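Local coordinates for tartrate dehydrogenase/decarboxylase (Pseudomonas putida, PDB 3FLK), which oxidises tartrate and decarboxylates D-malate and meso-tartrate, using NAD and a magnesium or manganese ion, as a homodimer of the isocitrate and isopropylmalate dehydrogenase family, at residues G139-L144 and F247-S252; Y174-A179 and K185-A190; T191-M196 and Y202-T207. The protein carries 1 engineered substitution. One frame throughout, in Å; residues are numbered along the deposited sequence.

Contact 1. Residues G139-L144 and F247-S252. With MG (magnesium ion), chain E; OXL (oxalate ion), chain G.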
loop_
_atom_site.group_PDB
_atom_site.type_symbol
_atom_site.label_atom_id
_atom_site.label_comp_id
_atom_site.label_asym_id
_atom_site.label_seq_id
_atom_site.Cartn_x
_atom_site.Cartn_y
_atom_site.Cartn_z
ATOM N N GLY A 139 9.625 10.880 8.450
ATOM C CA GLY A 139 8.285 10.476 8.047
ATOM C C GLY A 139 7.566 9.574 9.029
ATOM O O GLY A 139 7.614 9.796 10.241
ATOM N N GLU A 140 6.901 8.553 8.493
ATOM C CA GLU A 140 6.019 7.678 9.268
ATOM C C GLU A 140 6.769 6.662 10.126
ATOM O O GLU A 140 6.248 6.201 11.141
ATOM C CB GLU A 140 5.033 6.945 8.348
ATOM C CG GLU A 140 4.259 7.843 7.382
ATOM C CD GLU A 140 4.945 8.016 6.026
ATOM O OE1 GLU A 140 6.192 7.907 5.945
ATOM O OE2 GLU A 140 4.223 8.259 5.035
ATOM N N TYR A 141 7.981 6.299 9.709
ATOM C CA TYR A 141 8.782 5.357 10.477
ATOM C C TYR A 141 9.435 6.063 11.648
ATOM O O TYR A 141 10.346 6.878 11.487
ATOM C CB TYR A 141 9.791 4.618 9.596
ATOM C CG TYR A 141 9.141 3.597 8.683
ATOM C CD1 TYR A 141 7.813 3.202 8.876
ATOM C CD2 TYR A 141 9.859 3.002 7.651
ATOM C CE1 TYR A 141 7.213 2.258 8.047
ATOM C CE2 TYR A 141 9.268 2.057 6.816
ATOM C CZ TYR A 141 7.950 1.692 7.019
ATOM O OH TYR A 141 7.365 0.755 6.199
ATOM N N SER A 142 8.937 5.741 12.834
ATOM C CA SER A 142 9.211 6.527 14.018
ATOM C C SER A 142 9.239 5.663 15.269
ATOM O O SER A 142 8.558 4.637 15.348
ATOM C CB SER A 142 8.139 7.611 14.153
ATOM O OG SER A 142 8.201 8.254 15.411
ATOM N N SER A 143 10.046 6.084 16.234
ATOM C CA SER A 143 10.046 5.498 17.566
ATOM C C SER A 143 9.654 6.567 18.591
ATOM O O SER A 143 9.951 6.451 19.784
ATOM C CB SER A 143 11.415 4.894 17.882
ATOM O OG SER A 143 12.429 5.878 17.791
ATOM N N LEU A 144 8.975 7.608 18.110
ATOM C CA LEU A 144 8.522 8.709 18.954
ATOM C C LEU A 144 7.083 8.496 19.388
ATOM O O LEU A 144 6.212 8.181 18.569
ATOM C CB LEU A 144 8.633 10.046 18.216
ATOM C CG LEU A 144 9.909 10.341 17.424
ATOM C CD1 LEU A 144 9.632 11.426 16.412
ATOM C CD2 LEU A 144 11.060 10.729 18.330
ATOM N N PHE A 247 5.259 5.002 2.370
ATOM C CA PHE A 247 4.645 4.815 1.055
ATOM C C PHE A 247 5.638 4.224 0.051
ATOM O O PHE A 247 5.275 3.351 -0.741
ATOM C CB PHE A 247 4.012 6.114 0.530
ATOM C CG PHE A 247 2.808 6.582 1.322
ATOM C CD1 PHE A 247 2.165 5.734 2.232
ATOM C CD2 PHE A 247 2.297 7.861 1.131
ATOM C CE1 PHE A 247 1.051 6.168 2.957
ATOM C CE2 PHE A 247 1.180 8.305 1.848
ATOM C CZ PHE A 247 0.560 7.459 2.763
ATOM N N GLY A 248 6.889 4.682 0.112
ATOM C CA GLY A 248 7.970 4.140 -0.710
ATOM C C GLY A 248 8.283 2.685 -0.397
ATOM O O GLY A 248 8.558 1.894 -1.300
ATOM N N ASP A 249 8.240 2.338 0.886
ATOM C CA ASP A 249 8.392 0.951 1.332
ATOM C C ASP A 249 7.339 0.045 0.678
ATOM O O ASP A 249 7.677 -0.980 0.081
ATOM C CB ASP A 249 8.299 0.886 2.863
ATOM C CG ASP A 249 8.767 -0.444 3.440
ATOM O OD1 ASP A 249 8.979 -1.416 2.684
ATOM O OD2 ASP A 249 8.919 -0.516 4.676
ATOM N N ILE A 250 6.072 0.443 0.771
ATOM C CA ILE A 250 4.961 -0.322 0.192
ATOM C C ILE A 250 5.085 -0.489 -1.329
ATOM O O ILE A 250 4.981 -1.605 -1.853
ATOM C CB ILE A 250 3.591 0.303 0.552
ATOM C CG1 ILE A 250 3.340 0.213 2.063
ATOM C CG2 ILE A 250 2.457 -0.382 -0.221
ATOM C CD1 ILE A 250 2.326 1.223 2.594
ATOM N N LEU A 251 5.321 0.621 -2.026
ATOM C CA LEU A 251 5.363 0.628 -3.488
ATOM C C LEU A 251 6.523 -0.188 -4.065
ATOM O O LEU A 251 6.419 -0.710 -5.174
ATOM C CB LEU A 251 5.388 2.067 -4.022
ATOM C CG LEU A 251 4.145 2.938 -3.774
ATOM C CD1 LEU A 251 4.422 4.383 -4.172
ATOM C CD2 LEU A 251 2.906 2.406 -4.490
ATOM N N SER A 252 7.606 -0.310 -3.301
ATOM C CA SER A 252 8.791 -1.064 -3.728
ATOM C C SER A 252 8.736 -2.571 -3.442
ATOM O O SER A 252 9.662 -3.300 -3.798
ATOM C CB SER A 252 10.068 -0.447 -3.147
ATOM O OG SER A 252 10.075 -0.505 -1.731
HETATM MG MG MG E . 9.895 -3.351 2.405
HETATM C C1 OXL G . 11.402 -2.390 4.966
HETATM C C2 OXL G . 12.179 -1.779 3.885
HETATM O O1 OXL G . 10.476 -3.184 4.670
HETATM O O2 OXL G . 13.092 -0.970 4.160
HETATM O O3 OXL G . 11.667 -2.099 6.154
HETATM O O4 OXL G . 11.899 -2.082 2.701
HETATM O O HOH W 1 9.626 -2.767 0.503
HETATM O O HOH W 2 11.071 -5.042 2.034
#
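The phenol ring of Tyr141 has Asp249 OD2 at its edge, in the plane of the ring, while the ring of Phe247, two residues earlier on the same helix, has Glu140 OE2 over the centre of one face, 4.1 Å above it. Ring and carboxylate of the first pair stand nearly perpendicular, 89° apart. Tyr141 OH donates to Asp249 OD2 at 2.5 Å, a short bond that reaches the oxygen on its anti side and 30° out of the carboxylate plane. Asp249 sends its carboxylate off the helix into the active site, its CG lying beside the carbonyl carbon (chi1 -166°), and there the two oxygens divide the work. OD1 binds the magnesium ion at 2.2 Å, whereas OD2 takes the tyrosine hydroxyl and a salt bridge from Lys192 of the second subunit.

Oxalate chelates the same metal through O1 and O4, the latter 2.4 Å from magnesium. Two waters and Asp225 of the second subunit complete the six ligands, which makes this a site shared between subunits, as expected of the family. Water 1 is tied to the helix as well, donating to Asp249 O at 2.7 Å. Glu140 uses its carboxylate mainly on the start of the helix: OE2 bonds Ser244 OG and OE1 accepts from the backbone N of Leu246, which leaves its approach to Phe247 a loose van der Waals one at 4.3 Å from OE2 to CD1.

Gripped at both oxygens, the Asp249 carboxylate has little freedom to rotate: the tyrosine hydroxyl and the other subunit's lysine hold OD2 on one side, and OD1 stays turned to the metal.

Contact 2. Residues Y174-A179 and K185-A190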
loop_
_atom_site.group_PDB
_atom_site.type_symbol
_atom_site.label_atom_id
_atom_site.label_comp_id
_atom_site.label_asym_id
_atom_site.label_seq_id
_atom_site.Cartn_x
_atom_site.Cartn_y
_atom_site.Cartn_z
ATOM N N TYR A 174 15.991 15.485 -5.443
ATOM C CA TYR A 174 16.638 14.319 -6.037
ATOM C C TYR A 174 15.761 13.689 -7.120
ATOM O O TYR A 174 16.237 13.412 -8.225
ATOM C CB TYR A 174 17.022 13.281 -4.975
ATOM C CG TYR A 174 18.050 12.287 -5.475
ATOM C CD1 TYR A 174 19.414 12.506 -5.275
ATOM C CD2 TYR A 174 17.662 11.143 -6.176
ATOM C CE1 TYR A 174 20.367 11.598 -5.745
ATOM C CE2 TYR A 174 18.606 10.234 -6.653
ATOM C CZ TYR A 174 19.953 10.468 -6.432
ATOM O OH TYR A 174 20.889 9.568 -6.897
ATOM N N ALA A 175 14.481 13.495 -6.805
ATOM C CA ALA A 175 13.532 12.861 -7.721
ATOM C C ALA A 175 13.307 13.665 -9.001
ATOM O O ALA A 175 13.242 13.094 -10.090
ATOM C CB ALA A 175 12.209 12.600 -7.021
ATOM N N PHE A 176 13.187 14.984 -8.862
ATOM C CA PHE A 176 13.024 15.864 -10.020
ATOM C C PHE A 176 14.300 15.969 -10.855
ATOM O O PHE A 176 14.230 15.989 -12.084
ATOM C CB PHE A 176 12.509 17.250 -9.602
ATOM C CG PHE A 176 11.012 17.319 -9.471
ATOM C CD1 PHE A 176 10.225 17.683 -10.558
ATOM C CD2 PHE A 176 10.389 17.005 -8.270
ATOM C CE1 PHE A 176 8.835 17.736 -10.452
ATOM C CE2 PHE A 176 9.000 17.054 -8.151
ATOM C CZ PHE A 176 8.222 17.423 -9.244
ATOM N N ASP A 177 15.455 16.021 -10.189
ATOM C CA ASP A 177 16.752 15.976 -10.873
ATOM C C ASP A 177 16.904 14.687 -11.688
ATOM O O ASP A 177 17.387 14.717 -12.821
ATOM C CB ASP A 177 17.910 16.098 -9.877
ATOM C CG ASP A 177 18.146 17.531 -9.412
ATOM O OD1 ASP A 177 17.630 18.474 -10.045
ATOM O OD2 ASP A 177 18.861 17.714 -8.405
ATOM N N LEU A 178 16.480 13.566 -11.100
ATOM C CA LEU A 178 16.529 12.259 -11.758
ATOM C C LEU A 178 15.617 12.219 -12.983
ATOM O O LEU A 178 16.035 11.786 -14.058
ATOM C CB LEU A 178 16.165 11.143 -10.767
ATOM C CG LEU A 178 16.353 9.674 -11.176
ATOM C CD1 LEU A 178 17.815 9.333 -11.413
ATOM C CD2 LEU A 178 15.768 8.759 -10.108
ATOM N N ALA A 179 14.381 12.688 -12.813
ATOM C CA ALA A 179 13.412 12.772 -13.901
ATOM C C ALA A 179 13.923 13.621 -15.068
ATOM O O ALA A 179 13.709 13.273 -16.227
ATOM C CB ALA A 179 12.091 13.316 -13.394
ATOM N N LYS A 185 10.890 12.289 -18.480
ATOM C CA LYS A 185 10.801 13.509 -17.659
ATOM C C LYS A 185 9.454 13.620 -16.940
ATOM O O LYS A 185 8.688 14.564 -17.157
ATOM C CB LYS A 185 11.102 14.763 -18.496
ATOM C CG LYS A 185 12.419 14.683 -19.257
ATOM C CD LYS A 185 12.893 16.037 -19.753
ATOM C CE LYS A 185 13.975 15.882 -20.820
ATOM N NZ LYS A 185 15.117 15.026 -20.379
ATOM N N HIS A 186 9.174 12.639 -16.085
ATOM C CA HIS A 186 7.884 12.549 -15.409
ATOM C C HIS A 186 8.032 12.073 -13.963
ATOM O O HIS A 186 8.679 11.056 -13.699
ATOM C CB HIS A 186 6.940 11.639 -16.208
ATOM C CG HIS A 186 5.657 11.316 -15.506
ATOM N ND1 HIS A 186 4.835 12.283 -14.971
ATOM C CD2 HIS A 186 5.044 10.131 -15.273
ATOM C CE1 HIS A 186 3.777 11.710 -14.428
ATOM N NE2 HIS A 186 3.880 10.403 -14.597
ATOM N N VAL A 187 7.436 12.827 -13.037
ATOM C CA VAL A 187 7.448 12.492 -11.609
ATOM C C VAL A 187 6.026 12.261 -11.106
ATOM O O VAL A 187 5.147 13.103 -11.305
ATOM C CB VAL A 187 8.114 13.607 -10.748
ATOM C CG1 VAL A 187 7.911 13.353 -9.253
ATOM C CG2 VAL A 187 9.587 13.722 -11.050
ATOM N N THR A 188 5.810 11.117 -10.458
ATOM C CA THR A 188 4.575 10.869 -9.718
ATOM C C THR A 188 4.874 10.962 -8.225
ATOM O O THR A 188 5.797 10.318 -7.728
ATOM C CB THR A 188 3.961 9.486 -10.051
ATOM O OG1 THR A 188 3.688 9.413 -11.452
ATOM C CG2 THR A 188 2.660 9.260 -9.281
ATOM N N SER A 189 4.103 11.790 -7.527
ATOM C CA SER A 189 4.244 11.951 -6.089
ATOM C C SER A 189 3.174 11.137 -5.367
ATOM O O SER A 189 1.982 11.311 -5.622
ATOM C CB SER A 189 4.128 13.431 -5.709
ATOM O OG SER A 189 4.412 13.621 -4.331
ATOM N N ALA A 190 3.605 10.240 -4.481
ATOM C CA ALA A 190 2.674 9.491 -3.640
ATOM C C ALA A 190 2.191 10.378 -2.500
ATOM O O ALA A 190 2.997 10.983 -1.790
ATOM C CB ALA A 190 3.329 8.224 -3.094
#
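Val187 stands almost upright on the face of the Phe176 ring, the two side chains crossing at about a right angle. Its CG2 methyl lies 4.0 Å from the ring centroid and only 9° off the ring normal, a well-centred CH-pi contact, while CG1 reaches the far rim at CE2, also 4.0 Å away. The branching explains the double use: CG1 is anti to the backbone N (chi1 171°) and CG2 anti to the carbonyl carbon, which lays both methyls against the ring, with CG2 also reaching the helix. There CG2 is wedged against Ala179 CB at 3.5 Å, tighter than usual for two carbons.

Helix 165-181 runs back over strand 186-191, the short segments 7.9 Å apart at their axes and 151° between directions, as in the alpha/beta layering of this fold. Near the turn that joins them, Lys185 CA makes a C-H...O contact with Ala179 O at 3.3 Å. Val217, Val242 and Trp219 extend the apolar layer around these side chains.

The chemistry is therefore almost wholly apolar: one ring face, the two valine methyls and Ala179 CB fill the interface, with dispersion rather than polar bonding holding it.

Contact 3. Residues T191-M196 and Y202-T207. With NAI (1,4-dihydronicotinamide adenine dinucleotide), chain N; OXL (oxalate ion), chain O.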
loop_
_atom_site.group_PDB
_atom_site.type_symbol
_atom_site.label_atom_id
_atom_site.label_comp_id
_atom_site.label_asym_id
_atom_site.label_seq_id
_atom_site.Cartn_x
_atom_site.Cartn_y
_atom_site.Cartn_z
ATOM N N THR A 191 0.875 10.452 -2.329
ATOM C CA THR A 191 0.291 11.281 -1.277
ATOM C C THR A 191 -0.913 10.616 -0.589
ATOM O O THR A 191 -1.343 9.535 -0.983
ATOM C CB THR A 191 -0.068 12.707 -1.813
ATOM O OG1 THR A 191 -0.398 13.572 -0.716
ATOM C CG2 THR A 191 -1.230 12.666 -2.792
ATOM N N LYS A 192 -1.418 11.257 0.462
ATOM C CA LYS A 192 -2.704 10.901 1.069
ATOM C C LYS A 192 -3.237 12.123 1.804
ATOM O O LYS A 192 -3.492 12.091 3.011
ATOM C CB LYS A 192 -2.590 9.684 2.002
ATOM C CG LYS A 192 -3.891 8.875 2.127
ATOM C CD LYS A 192 -4.511 8.614 0.752
ATOM C CE LYS A 192 -5.622 7.583 0.785
ATOM N NZ LYS A 192 -6.913 8.121 1.297
ATOM N N SER A 193 -3.393 13.204 1.042
ATOM C CA SER A 193 -3.718 14.521 1.583
ATOM C C SER A 193 -5.195 14.714 1.917
ATOM O O SER A 193 -5.619 15.829 2.221
ATOM C CB SER A 193 -3.219 15.622 0.640
ATOM O OG SER A 193 -3.442 15.279 -0.719
ATOM N N ASN A 194 -5.979 13.640 1.853
ATOM C CA ASN A 194 -7.331 13.674 2.400
ATOM C C ASN A 194 -7.383 13.138 3.832
ATOM O O ASN A 194 -7.859 13.828 4.733
ATOM C CB ASN A 194 -8.367 13.000 1.478
ATOM C CG ASN A 194 -7.920 11.639 0.945
ATOM O OD1 ASN A 194 -7.048 10.978 1.508
ATOM N ND2 ASN A 194 -8.544 11.213 -0.149
ATOM N N GLY A 195 -6.856 11.931 4.038
ATOM C CA GLY A 195 -6.888 11.266 5.343
ATOM C C GLY A 195 -5.887 11.785 6.362
ATOM O O GLY A 195 -6.215 11.932 7.540
HETATM N N MSE A 196 -4.660 12.038 5.917
HETATM C CA MSE A 196 -3.635 12.628 6.777
HETATM C C MSE A 196 -3.643 14.144 6.585
HETATM O O MSE A 196 -3.109 14.659 5.603
HETATM C CB MSE A 196 -2.266 12.010 6.485
HETATM C CG MSE A 196 -2.089 10.625 7.108
HETATM SE SE MSE A 196 -1.177 9.355 5.948
HETATM C CE MSE A 196 0.605 10.137 5.912
ATOM N N TYR A 202 1.109 19.190 3.438
ATOM C CA TYR A 202 2.420 19.825 3.466
ATOM C C TYR A 202 3.371 19.249 2.409
ATOM O O TYR A 202 4.058 20.000 1.712
ATOM C CB TYR A 202 3.046 19.718 4.857
ATOM C CG TYR A 202 4.430 20.313 4.926
ATOM C CD1 TYR A 202 4.613 21.697 4.950
ATOM C CD2 TYR A 202 5.559 19.493 4.950
ATOM C CE1 TYR A 202 5.886 22.247 5.001
ATOM C CE2 TYR A 202 6.836 20.035 5.004
ATOM C CZ TYR A 202 6.990 21.411 5.030
ATOM O OH TYR A 202 8.252 21.948 5.082
ATOM N N TRP A 203 3.412 17.921 2.313
ATOM C CA TRP A 203 4.188 17.224 1.283
ATOM C C TRP A 203 3.775 17.707 -0.110
ATOM O O TRP A 203 4.632 18.012 -0.939
ATOM C CB TRP A 203 4.019 15.706 1.437
ATOM C CG TRP A 203 4.611 14.850 0.334
ATOM C CD1 TRP A 203 3.991 14.456 -0.822
ATOM C CD2 TRP A 203 5.914 14.257 0.308
ATOM N NE1 TRP A 203 4.831 13.667 -1.568
ATOM C CE2 TRP A 203 6.019 13.529 -0.900
ATOM C CE3 TRP A 203 7.009 14.276 1.182
ATOM C CZ2 TRP A 203 7.178 12.828 -1.259
ATOM C CZ3 TRP A 203 8.163 13.574 0.824
ATOM C CH2 TRP A 203 8.234 12.860 -0.387
ATOM N N ASP A 204 2.465 17.800 -0.345
ATOM C CA ASP A 204 1.916 18.338 -1.596
ATOM C C ASP A 204 2.369 19.777 -1.867
ATOM O O ASP A 204 2.739 20.114 -2.993
ATOM C CB ASP A 204 0.386 18.275 -1.591
ATOM C CG ASP A 204 -0.152 16.852 -1.621
ATOM O OD1 ASP A 204 0.651 15.895 -1.637
ATOM O OD2 ASP A 204 -1.391 16.695 -1.633
ATOM N N LYS A 205 2.337 20.612 -0.829
ATOM C CA LYS A 205 2.754 22.012 -0.931
ATOM C C LYS A 205 4.222 22.130 -1.351
ATOM O O LYS A 205 4.561 22.929 -2.229
ATOM C CB LYS A 205 2.514 22.733 0.399
ATOM C CG LYS A 205 2.449 24.243 0.300
ATOM C CD LYS A 205 2.101 24.856 1.650
ATOM C CE LYS A 205 1.913 26.362 1.546
ATOM N NZ LYS A 205 1.343 26.925 2.806
ATOM N N ARG A 206 5.085 21.328 -0.731
ATOM C CA ARG A 206 6.508 21.329 -1.071
ATOM C C ARG A 206 6.777 20.735 -2.458
ATOM O O ARG A 206 7.710 21.156 -3.141
ATOM C CB ARG A 206 7.340 20.601 -0.006
ATOM C CG ARG A 206 7.284 21.200 1.411
ATOM C CD ARG A 206 7.475 22.722 1.433
ATOM N NE ARG A 206 8.776 23.140 0.911
ATOM C CZ ARG A 206 9.071 24.379 0.521
ATOM N NH1 ARG A 206 8.156 25.342 0.581
ATOM N NH2 ARG A 206 10.284 24.653 0.058
ATOM N N THR A 207 5.962 19.761 -2.862
ATOM C CA THR A 207 6.061 19.155 -4.194
ATOM C C THR A 207 5.747 20.194 -5.273
ATOM O O THR A 207 6.501 20.339 -6.237
ATOM C CB THR A 207 5.138 17.920 -4.345
ATOM O OG1 THR A 207 5.377 17.006 -3.268
ATOM C CG2 THR A 207 5.404 17.204 -5.663
HETATM P PA NAI N . -11.187 8.197 -7.153
HETATM O O1A NAI N . -11.688 6.942 -6.547
HETATM O O2A NAI N . -12.240 9.236 -7.167
HETATM O O5B NAI N . -10.696 7.923 -8.659
HETATM C C5B NAI N . -9.524 7.198 -8.949
HETATM C C4B NAI N . -9.555 6.676 -10.384
HETATM O O4B NAI N . -10.516 5.645 -10.522
HETATM C C3B NAI N . -9.926 7.764 -11.380
HETATM O O3B NAI N . -9.108 7.623 -12.518
HETATM C C2B NAI N . -11.377 7.487 -11.715
HETATM O O2B NAI N . -11.712 7.839 -13.039
HETATM C C1B NAI N . -11.524 5.996 -11.454
HETATM N N9A NAI N . -12.855 5.699 -10.901
HETATM C C8A NAI N . -13.298 5.963 -9.630
HETATM N N7A NAI N . -14.574 5.533 -9.521
HETATM C C5A NAI N . -14.950 4.996 -10.697
HETATM C C6A NAI N . -16.140 4.416 -11.121
HETATM N N6A NAI N . -17.156 4.263 -10.275
HETATM N N1A NAI N . -16.234 3.940 -12.415
HETATM C C2A NAI N . -15.160 4.043 -13.280
HETATM N N3A NAI N . -13.981 4.624 -12.849
HETATM C C4A NAI N . -13.878 5.090 -11.577
HETATM O O3 NAI N . -9.897 8.630 -6.294
HETATM P PN NAI N . -8.988 9.940 -6.499
HETATM O O1N NAI N . -8.965 10.315 -7.931
HETATM O O2N NAI N . -7.721 9.660 -5.793
HETATM O O5D NAI N . -9.773 11.056 -5.646
HETATM C C5D NAI N . -10.663 11.977 -6.240
HETATM C C4D NAI N . -11.420 12.728 -5.148
HETATM O O4D NAI N . -12.253 11.841 -4.422
HETATM C C3D NAI N . -10.490 13.376 -4.136
HETATM O O3D NAI N . -10.997 14.654 -3.830
HETATM C C2D NAI N . -10.572 12.470 -2.921
HETATM O O2D NAI N . -10.345 13.177 -1.725
HETATM C C1D NAI N . -11.990 11.927 -3.031
HETATM N N1N NAI N . -12.222 10.603 -2.412
HETATM C C2N NAI N . -13.346 10.439 -1.646
HETATM C C3N NAI N . -13.629 9.210 -1.052
HETATM C C7N NAI N . -14.968 8.996 -0.408
HETATM O O7N NAI N . -16.008 9.907 -0.676
HETATM N N7N NAI N . -15.151 7.950 0.401
HETATM C C4N NAI N . -12.756 8.139 -1.249
HETATM C C5N NAI N . -11.614 8.311 -2.036
HETATM C C6N NAI N . -11.358 9.551 -2.618
HETATM C C1 OXL O . -11.276 5.877 1.760
HETATM C C2 OXL O . -10.414 7.003 1.382
HETATM O O1 OXL O . -11.322 4.878 1.001
HETATM O O2 OXL O . -10.439 8.061 2.053
HETATM O O3 OXL O . -11.937 5.932 2.820
HETATM O O4 OXL O . -9.664 6.869 0.385
#
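Two torsions aim the hydroxyls of Thr191 and Ser193 at one carboxylate: OG1 of Thr191 lies anti to its backbone N (chi1 -169°), and OG of Ser193 sits between its backbone N and carbonyl carbon (chi1 41°). The target is Asp204, in the first half of a beta-alpha-beta crossover, where strand 186-191 leads through a cofactor-binding loop into helix 199-211 and on to the neighbouring parallel strand 218-223. Each carboxylate oxygen takes one hydroxyl. Ser193 OG donates to Asp204 OD2 at 2.7 Å, on the syn side and somewhat out of the carboxylate plane; Thr191 OG1 donates to OD1, also at 2.7 Å, though the position of that hydroxyl is less certain. Lys221 adds a salt bridge to OD2, so the buried charge of Asp204 is probably well compensated.

The loop's other side faces the ligands. Asn194 ND2 donates to O2D of the NADH at 3.1 Å, a nearly straight bond with an angle of 166° at the hydrogen. Its OD1 accepts from Lys192 NZ at 2.9 Å and from the backbone N of Gly195 at 2.7 Å, which fixes the amide's rotation and presents the NH2 to the ribose. Shortening Asn194 to an alanine removes all three bonds and is likely to leave the ribose hydroxyl without this donor and the Lys192 ammonium freer to shift. That ammonium also works on the substrate side of the site, Lys192 NZ donating to O4 of the oxalate at 3.2 Å.

On the helix, Thr207 OG1 lies over one face of the Trp203 indole, toward its rim, and donates to Trp203 O from above the carbonyl plane, at 2.6 Å.

All three contacts are buried, but they serve different places. Contact 2 is the apolar filling between a helix and the sheet, away from the metal, oxalate and cofactor sites and not touched by the second subunit. Contacts 1 and 3 are polar, line ligand sites and meet the second subunit: the metal-binding carboxylate of contact 1 pairs with the lysine of contact 3 from the other copy. Strand 186-191 runs through contact 2 and ends at Thr191 in contact 3, and the two join where Ser189 OG probably bonds Trp203 NE1, 2.8 Å away. Within one chain, Phe247 packs against both Ala190 and Lys192, so the helix of contact 1 rests on the other two.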